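Local coordinates for protein phosphoinositol-specific phospholipase C (Pseudomonas sp., PDB 5FYP) that probably cleaves phosphoinositides at their phosphodiester bond, as a calcium-dependent phospholipase C from a Gram-negative bacterium, at residues 34-37 and 38-41; 54-57 and 58-61; 132-135 and 136-140. One frame throughout, in Å; residues are numbered along the deposited sequence.

Contact 1: residues 34-37 and 38-41; sequences ANTF and SSVL
The F37 ring is approached obliquely by S38 N, 4.0 Å from F37 CG, and the side chain packs against L47 and L49 of strand 46-52 and V101 of helix 94-107. The carbonyl of T36 receives the hydroxyl of S39 close to its plane, tilted only 18° from it. The chain here makes a short turn with helical backbone angles in the loop between strands 20-25 and 46-52, and V40 N donates to F37 O at 3.1 Å. T36 opens the turn. With its OG1 set between backbone N and carbonyl carbon (chi1 68°), the hydroxyl lies where S39 N can donate to it at 3.0 Å; the same N-H bonds weakly to T36 O. S39 OG gives its proton to T36 O at 2.7 Å, a job for which a short hydroxyl side chain is well suited. A water also bonds T36 OG1 and, in one of its two conformers, S38 OG. On the apolar side A34 CB touches V40 CG2 at 3.7 Å. T36 O is thus gripped by S39 OG and weakly by S39 N, which probably fixes the rotation of the S39 hydroxyl and holds the start of the turn, while buried F37 and V40 hold its apolar side.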
loop_
_atom_site.group_PDB
_atom_site.type_symbol
_atom_site.label_atom_id
_atom_site.label_comp_id
_atom_site.label_asym_id
_atom_site.label_seq_id
_atom_site.Cartn_x
_atom_site.Cartn_y
_atom_site.Cartn_z
ATOM N N ALA A 34 3.351 -1.014 -18.037
ATOM C CA ALA A 34 1.945 -0.801 -18.403
ATOM C C ALA A 34 1.887 0.429 -19.298
ATOM O O ALA A 34 2.625 1.393 -19.078
ATOM C CB ALA A 34 1.044 -0.630 -17.184
ATOM N N ASN A 35 0.972 0.416 -20.252
ATOM C CA ASN A 35 0.856 1.553 -21.175
ATOM C C ASN A 35 0.278 2.798 -20.485
ATOM O O ASN A 35 0.718 3.906 -20.745
ATOM C CB ASN A 35 0.081 1.149 -22.411
ATOM C CG ASN A 35 0.855 0.155 -23.295
ATOM O OD1 ASN A 35 2.095 0.045 -23.223
ATOM N ND2 ASN A 35 0.133 -0.578 -24.125
ATOM N N THR A 36 -0.665 2.573 -19.575
ATOM C CA THR A 36 -1.217 3.630 -18.727
ATOM C C THR A 36 -1.319 3.090 -17.316
ATOM O O THR A 36 -1.531 1.886 -17.100
ATOM C CB THR A 36 -2.596 4.109 -19.188
ATOM O OG1 THR A 36 -3.525 3.054 -18.981
ATOM C CG2 THR A 36 -2.597 4.555 -20.649
ATOM N N PHE A 37 -1.240 3.973 -16.344
ATOM C CA PHE A 37 -1.386 3.567 -14.948
ATOM C C PHE A 37 -2.798 2.986 -14.739
ATOM O O PHE A 37 -2.957 1.944 -14.098
ATOM C CB PHE A 37 -1.128 4.748 -14.028
ATOM C CG PHE A 37 -0.909 4.387 -12.571
ATOM C CD1 PHE A 37 0.044 3.447 -12.203
ATOM C CD2 PHE A 37 -1.643 5.010 -11.572
ATOM C CE1 PHE A 37 0.262 3.155 -10.866
ATOM C CE2 PHE A 37 -1.443 4.711 -10.240
ATOM C CZ PHE A 37 -0.483 3.795 -9.889
ATOM N N SER A 38 -3.805 3.656 -15.300
ATOM C CA SER A 38 -5.188 3.211 -15.120
ATOM C C SER A 38 -5.416 1.801 -15.663
ATOM O O SER A 38 -6.211 1.043 -15.097
ATOM C CB SER A 38 -6.149 4.205 -15.762
ATOM O OG SER A 38 -6.038 4.234 -17.162
ATOM N N SER A 39 -4.721 1.431 -16.744
ATOM C CA SER A 39 -4.898 0.105 -17.338
ATOM C C SER A 39 -4.511 -1.023 -16.388
ATOM O O SER A 39 -4.982 -2.146 -16.572
ATOM C CB SER A 39 -4.111 -0.038 -18.639
ATOM O OG SER A 39 -2.723 -0.121 -18.428
ATOM N N VAL A 40 -3.656 -0.753 -15.396
ATOM C CA VAL A 40 -3.239 -1.774 -14.438
ATOM C C VAL A 40 -4.489 -2.350 -13.740
ATOM O O VAL A 40 -4.545 -3.556 -13.416
ATOM C CB VAL A 40 -2.231 -1.204 -13.438
ATOM C CG1 VAL A 40 -1.898 -2.248 -12.402
ATOM C CG2 VAL A 40 -0.997 -0.745 -14.160
ATOM N N LEU A 41 -5.495 -1.499 -13.508
ATOM C CA LEU A 41 -6.738 -1.888 -12.852
ATOM C C LEU A 41 -7.619 -2.801 -13.729
ATOM O O LEU A 41 -8.619 -3.344 -13.254
ATOM C CB LEU A 41 -7.480 -0.659 -12.380
ATOM C CG LEU A 41 -6.763 0.042 -11.219
ATOM C CD1 LEU A 41 -7.120 1.494 -11.117
ATOM C CD2 LEU A 41 -7.058 -0.663 -9.879
HETATM O O HOH W 1 -5.997 3.865 -19.865
#

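Contact 2: residues 54-57 and 58-61; sequences QRDA and VSGG
R55 and S59 close the neck of a tight loop between strands 46-52 and 67-68: R55 N donates to S59 O at 2.8 Å, and D56 N adds a weak bond to the same oxygen. Inside the neck D56 forms an Asx turn, its OD1 accepting from V58 N at 3.0 Å. G60 has a positive phi, and a side chain there would clash with R55 CB and press on the carbonyl oxygen before it, which explains the glycine. With D56 CG between its own N and carbonyl carbon (chi1 60°), the carboxylate folds back over the following amides. OD1 is gripped from opposite faces of its plane: V58 N comes 43° out of it, S59 OG 32° out of it on the syn side, at 2.7 Å. A weak bond from S59 N adds to these. Replacing D56 by alanine takes away OD1, and V58 N and the S59 hydroxyl would probably lose their shared acceptor, letting the turn open. In one of its two conformers, Q54 bends at chi2 to bring OE1 to G61 N, 2.9 Å away, with the donor above the carbonyl plane of the amide. Q54 also pins the loop to the body, its backbone N to Q122 and its O to R69. The long R55 side chain suits this exposed surface position: a water at the edge of its guanidinium, in plane, accepts from R55 NE at 2.7 Å and donates to G60 O at 3.0 Å.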
loop_
_atom_site.group_PDB
_atom_site.type_symbol
_atom_site.label_atom_id
_atom_site.label_comp_id
_atom_site.label_asym_id
_atom_site.label_seq_id
_atom_site.Cartn_x
_atom_site.Cartn_y
_atom_site.Cartn_z
ATOM N N GLN A 54 11.953 15.939 -4.930
ATOM C CA GLN A 54 12.723 16.818 -5.820
ATOM C C GLN A 54 12.655 16.309 -7.270
ATOM O O GLN A 54 12.361 15.145 -7.518
ATOM C CB GLN A 54 14.190 16.865 -5.371
ATOM C CG GLN A 54 14.461 17.219 -3.938
ATOM C CD GLN A 54 14.144 18.638 -3.644
ATOM O OE1 GLN A 54 14.059 19.480 -4.546
ATOM N NE2 GLN A 54 13.899 18.913 -2.386
ATOM N N ARG A 55 12.952 17.193 -8.215
ATOM C CA ARG A 55 12.988 16.844 -9.647
ATOM C C ARG A 55 14.155 15.936 -9.946
ATOM O O ARG A 55 14.061 15.049 -10.795
ATOM C CB ARG A 55 13.070 18.132 -10.478
ATOM C CG ARG A 55 13.054 17.915 -11.992
ATOM C CD ARG A 55 13.060 19.233 -12.759
ATOM N NE ARG A 55 11.765 19.903 -12.608
ATOM C CZ ARG A 55 10.589 19.540 -13.172
ATOM N NH1 ARG A 55 10.481 18.474 -13.992
ATOM N NH2 ARG A 55 9.485 20.269 -12.919
ATOM N N ASP A 56 15.255 16.162 -9.259
ATOM C CA ASP A 56 16.375 15.243 -9.214
ATOM C C ASP A 56 16.658 14.920 -7.756
ATOM O O ASP A 56 15.734 14.869 -7.001
ATOM C CB ASP A 56 17.581 15.762 -10.030
ATOM C CG ASP A 56 18.130 17.097 -9.547
ATOM O OD1 ASP A 56 17.797 17.533 -8.418
ATOM O OD2 ASP A 56 18.879 17.703 -10.338
ATOM N N ALA A 57 17.888 14.620 -7.379
ATOM C CA ALA A 57 18.205 14.284 -6.002
ATOM C C ALA A 57 18.283 15.480 -5.073
ATOM O O ALA A 57 18.234 15.304 -3.862
ATOM C CB ALA A 57 19.521 13.501 -5.955
ATOM N N VAL A 58 18.430 16.684 -5.624
ATOM C CA VAL A 58 18.830 17.847 -4.828
ATOM C C VAL A 58 18.074 19.124 -5.135
ATOM O O VAL A 58 18.338 20.144 -4.503
ATOM C CB VAL A 58 20.361 18.072 -5.014
ATOM C CG1 VAL A 58 20.735 18.616 -6.393
ATOM C CG2 VAL A 58 21.003 18.925 -3.914
ATOM N N SER A 59 17.171 19.111 -6.109
ATOM C CA SER A 59 16.595 20.355 -6.607
ATOM C C SER A 59 15.246 20.163 -7.268
ATOM O O SER A 59 14.920 19.095 -7.751
ATOM C CB SER A 59 17.561 21.018 -7.599
ATOM O OG SER A 59 17.665 20.214 -8.756
ATOM N N GLY A 60 14.494 21.247 -7.344
ATOM C CA GLY A 60 13.271 21.299 -8.128
ATOM C C GLY A 60 11.973 20.925 -7.464
ATOM O O GLY A 60 10.950 20.867 -8.146
ATOM N N GLY A 61 11.968 20.743 -6.159
ATOM C CA GLY A 61 10.694 20.551 -5.458
ATOM C C GLY A 61 9.807 21.782 -5.397
ATOM O O GLY A 61 10.281 22.908 -5.572
HETATM O O HOH W 2 11.072 21.853 -10.930
#

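Contact 3: residues 132-135 and 136-140; sequences TPKD and FDELV
T132 O accepts from F136 N at 3.0 Å, the first of a run of i to i+4 bonds that continues through D137, E138 and L139 as helix 133-144 begins. T132 is its N-cap and D135 completes a capping box: D135 N donates to T132 OG1 at 3.1 Å, and T132 N returns a bond to D135 OD2 at 3.0 Å on the anti lone pair. Threonine and aspartate suit these places because each brings a short side-chain acceptor to a backbone N-H at the helix start, and the negative charge of D135 probably also interacts well with the helix dipole. P133, with no N-H to offer, fits the first turn and packs on Y199 and A202 of helix 193-203. Along the exposed side the K134 chain runs outstretched until a bend at chi4 (-52°) turns NZ across to E138. There NZ forms a salt bridge with E138 OE2 at 2.8 Å, on the syn side and 34° out of the carboxylate plane. Inward, F136 brings its ring nearly parallel to that of F51 and edge-to-face with W66, while buried D137 is satisfied by Y199, R203 and the amide of K208. D135 and E138 put like charges near each other, OD1 to OE1 4.2 Å, with carboxylate planes 78° apart. One water, which probably eases their repulsion, donates to D135 OD1 at 2.7 Å and to E138 OE1 at 2.6 Å.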
loop_
_atom_site.group_PDB
_atom_site.type_symbol
_atom_site.label_atom_id
_atom_site.label_comp_id
_atom_site.label_asym_id
_atom_site.label_seq_id
_atom_site.Cartn_x
_atom_site.Cartn_y
_atom_site.Cartn_z
ATOM N N THR A 132 5.525 18.032 4.424
ATOM C CA THR A 132 5.508 17.326 5.704
ATOM C C THR A 132 4.515 16.151 5.648
ATOM O O THR A 132 3.714 16.052 4.738
ATOM C CB THR A 132 5.077 18.272 6.824
ATOM O OG1 THR A 132 3.692 18.583 6.655
ATOM C CG2 THR A 132 5.934 19.524 6.907
ATOM N N PRO A 133 4.534 15.291 6.681
ATOM C CA PRO A 133 3.464 14.287 6.811
ATOM C C PRO A 133 2.058 14.883 6.710
ATOM O O PRO A 133 1.196 14.285 6.075
ATOM C CB PRO A 133 3.766 13.655 8.160
ATOM C CG PRO A 133 5.267 13.703 8.213
ATOM C CD PRO A 133 5.610 15.057 7.652
ATOM N N LYS A 134 1.836 16.025 7.357
ATOM C CA LYS A 134 0.539 16.655 7.290
ATOM C C LYS A 134 0.171 17.080 5.849
ATOM O O LYS A 134 -0.961 16.881 5.405
ATOM C CB LYS A 134 0.472 17.849 8.230
ATOM C CG LYS A 134 -0.847 18.602 8.241
ATOM C CD LYS A 134 -0.936 19.390 9.531
ATOM C CE LYS A 134 -2.072 20.392 9.603
ATOM N NZ LYS A 134 -2.134 21.332 8.448
ATOM N N ASP A 135 1.147 17.648 5.129
ATOM C CA ASP A 135 0.910 18.038 3.732
ATOM C C ASP A 135 0.572 16.810 2.879
ATOM O O ASP A 135 -0.271 16.898 1.994
ATOM C CB ASP A 135 2.101 18.757 3.144
ATOM C CG ASP A 135 2.395 20.079 3.823
ATOM O OD1 ASP A 135 1.495 20.941 3.840
ATOM O OD2 ASP A 135 3.510 20.242 4.368
ATOM N N PHE A 136 1.251 15.702 3.137
ATOM C CA PHE A 136 0.976 14.463 2.418
ATOM C C PHE A 136 -0.440 13.961 2.689
ATOM O O PHE A 136 -1.165 13.637 1.742
ATOM C CB PHE A 136 2.055 13.464 2.796
ATOM C CG PHE A 136 2.031 12.197 2.015
ATOM C CD1 PHE A 136 2.413 12.194 0.684
ATOM C CD2 PHE A 136 1.673 11.001 2.622
ATOM C CE1 PHE A 136 2.464 11.037 -0.050
ATOM C CE2 PHE A 136 1.730 9.810 1.893
ATOM C CZ PHE A 136 2.100 9.867 0.547
ATOM N N ASP A 137 -0.833 13.932 3.964
ATOM C CA ASP A 137 -2.202 13.553 4.312
ATOM C C ASP A 137 -3.203 14.489 3.646
ATOM O O ASP A 137 -4.253 14.026 3.183
ATOM C CB ASP A 137 -2.428 13.542 5.810
ATOM C CG ASP A 137 -2.007 12.245 6.486
ATOM O OD1 ASP A 137 -1.491 11.333 5.793
ATOM O OD2 ASP A 137 -2.280 12.119 7.687
ATOM N N GLU A 138 -2.900 15.779 3.619
ATOM C CA GLU A 138 -3.844 16.716 3.038
ATOM C C GLU A 138 -4.018 16.466 1.534
ATOM O O GLU A 138 -5.121 16.551 1.022
ATOM C CB GLU A 138 -3.444 18.160 3.366
ATOM C CG GLU A 138 -3.734 18.500 4.824
ATOM C CD GLU A 138 -3.303 19.864 5.295
ATOM O OE1 GLU A 138 -2.583 20.555 4.586
ATOM O OE2 GLU A 138 -3.676 20.205 6.425
ATOM N N LEU A 139 -2.921 16.147 0.840
ATOM C CA LEU A 139 -3.001 15.814 -0.582
ATOM C C LEU A 139 -3.874 14.575 -0.795
ATOM O O LEU A 139 -4.777 14.601 -1.621
ATOM C CB LEU A 139 -1.609 15.564 -1.172
ATOM C CG LEU A 139 -1.590 14.928 -2.561
ATOM C CD1 LEU A 139 -2.283 15.826 -3.567
ATOM C CD2 LEU A 139 -0.176 14.633 -3.019
ATOM N N VAL A 140 -3.560 13.487 -0.093
ATOM C CA VAL A 140 -4.280 12.262 -0.400
ATOM C C VAL A 140 -5.771 12.384 -0.032
ATOM O O VAL A 140 -6.618 11.828 -0.711
ATOM C CB VAL A 140 -3.613 11.009 0.193
ATOM C CG1 VAL A 140 -2.165 10.889 -0.333
ATOM C CG2 VAL A 140 -3.638 10.965 1.704
HETATM O O HOH W 3 -0.922 20.947 2.610
#

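All three contacts are local, between residues close in sequence, and none touches another. Contact 3, with five buried residues, is the most enclosed, and its helix packs against helices 94-107 and 193-203. Contact 1 is partly buried and shares helix 94-107 with contact 3, through F37 and L41. Contact 2 lies on the surface, its centre about 24 Å from the centre of the chain, and has no buried residue. Strand 46-52, which carries the calcium ligands E48 and D50, links contacts 1 and 2 along the chain. The polar ties change accordingly: hydroxyls in contact 1, a carboxylate and a side-chain amide that accept from backbone N-H groups in contact 2, a capping box with a surface ion pair in contact 3.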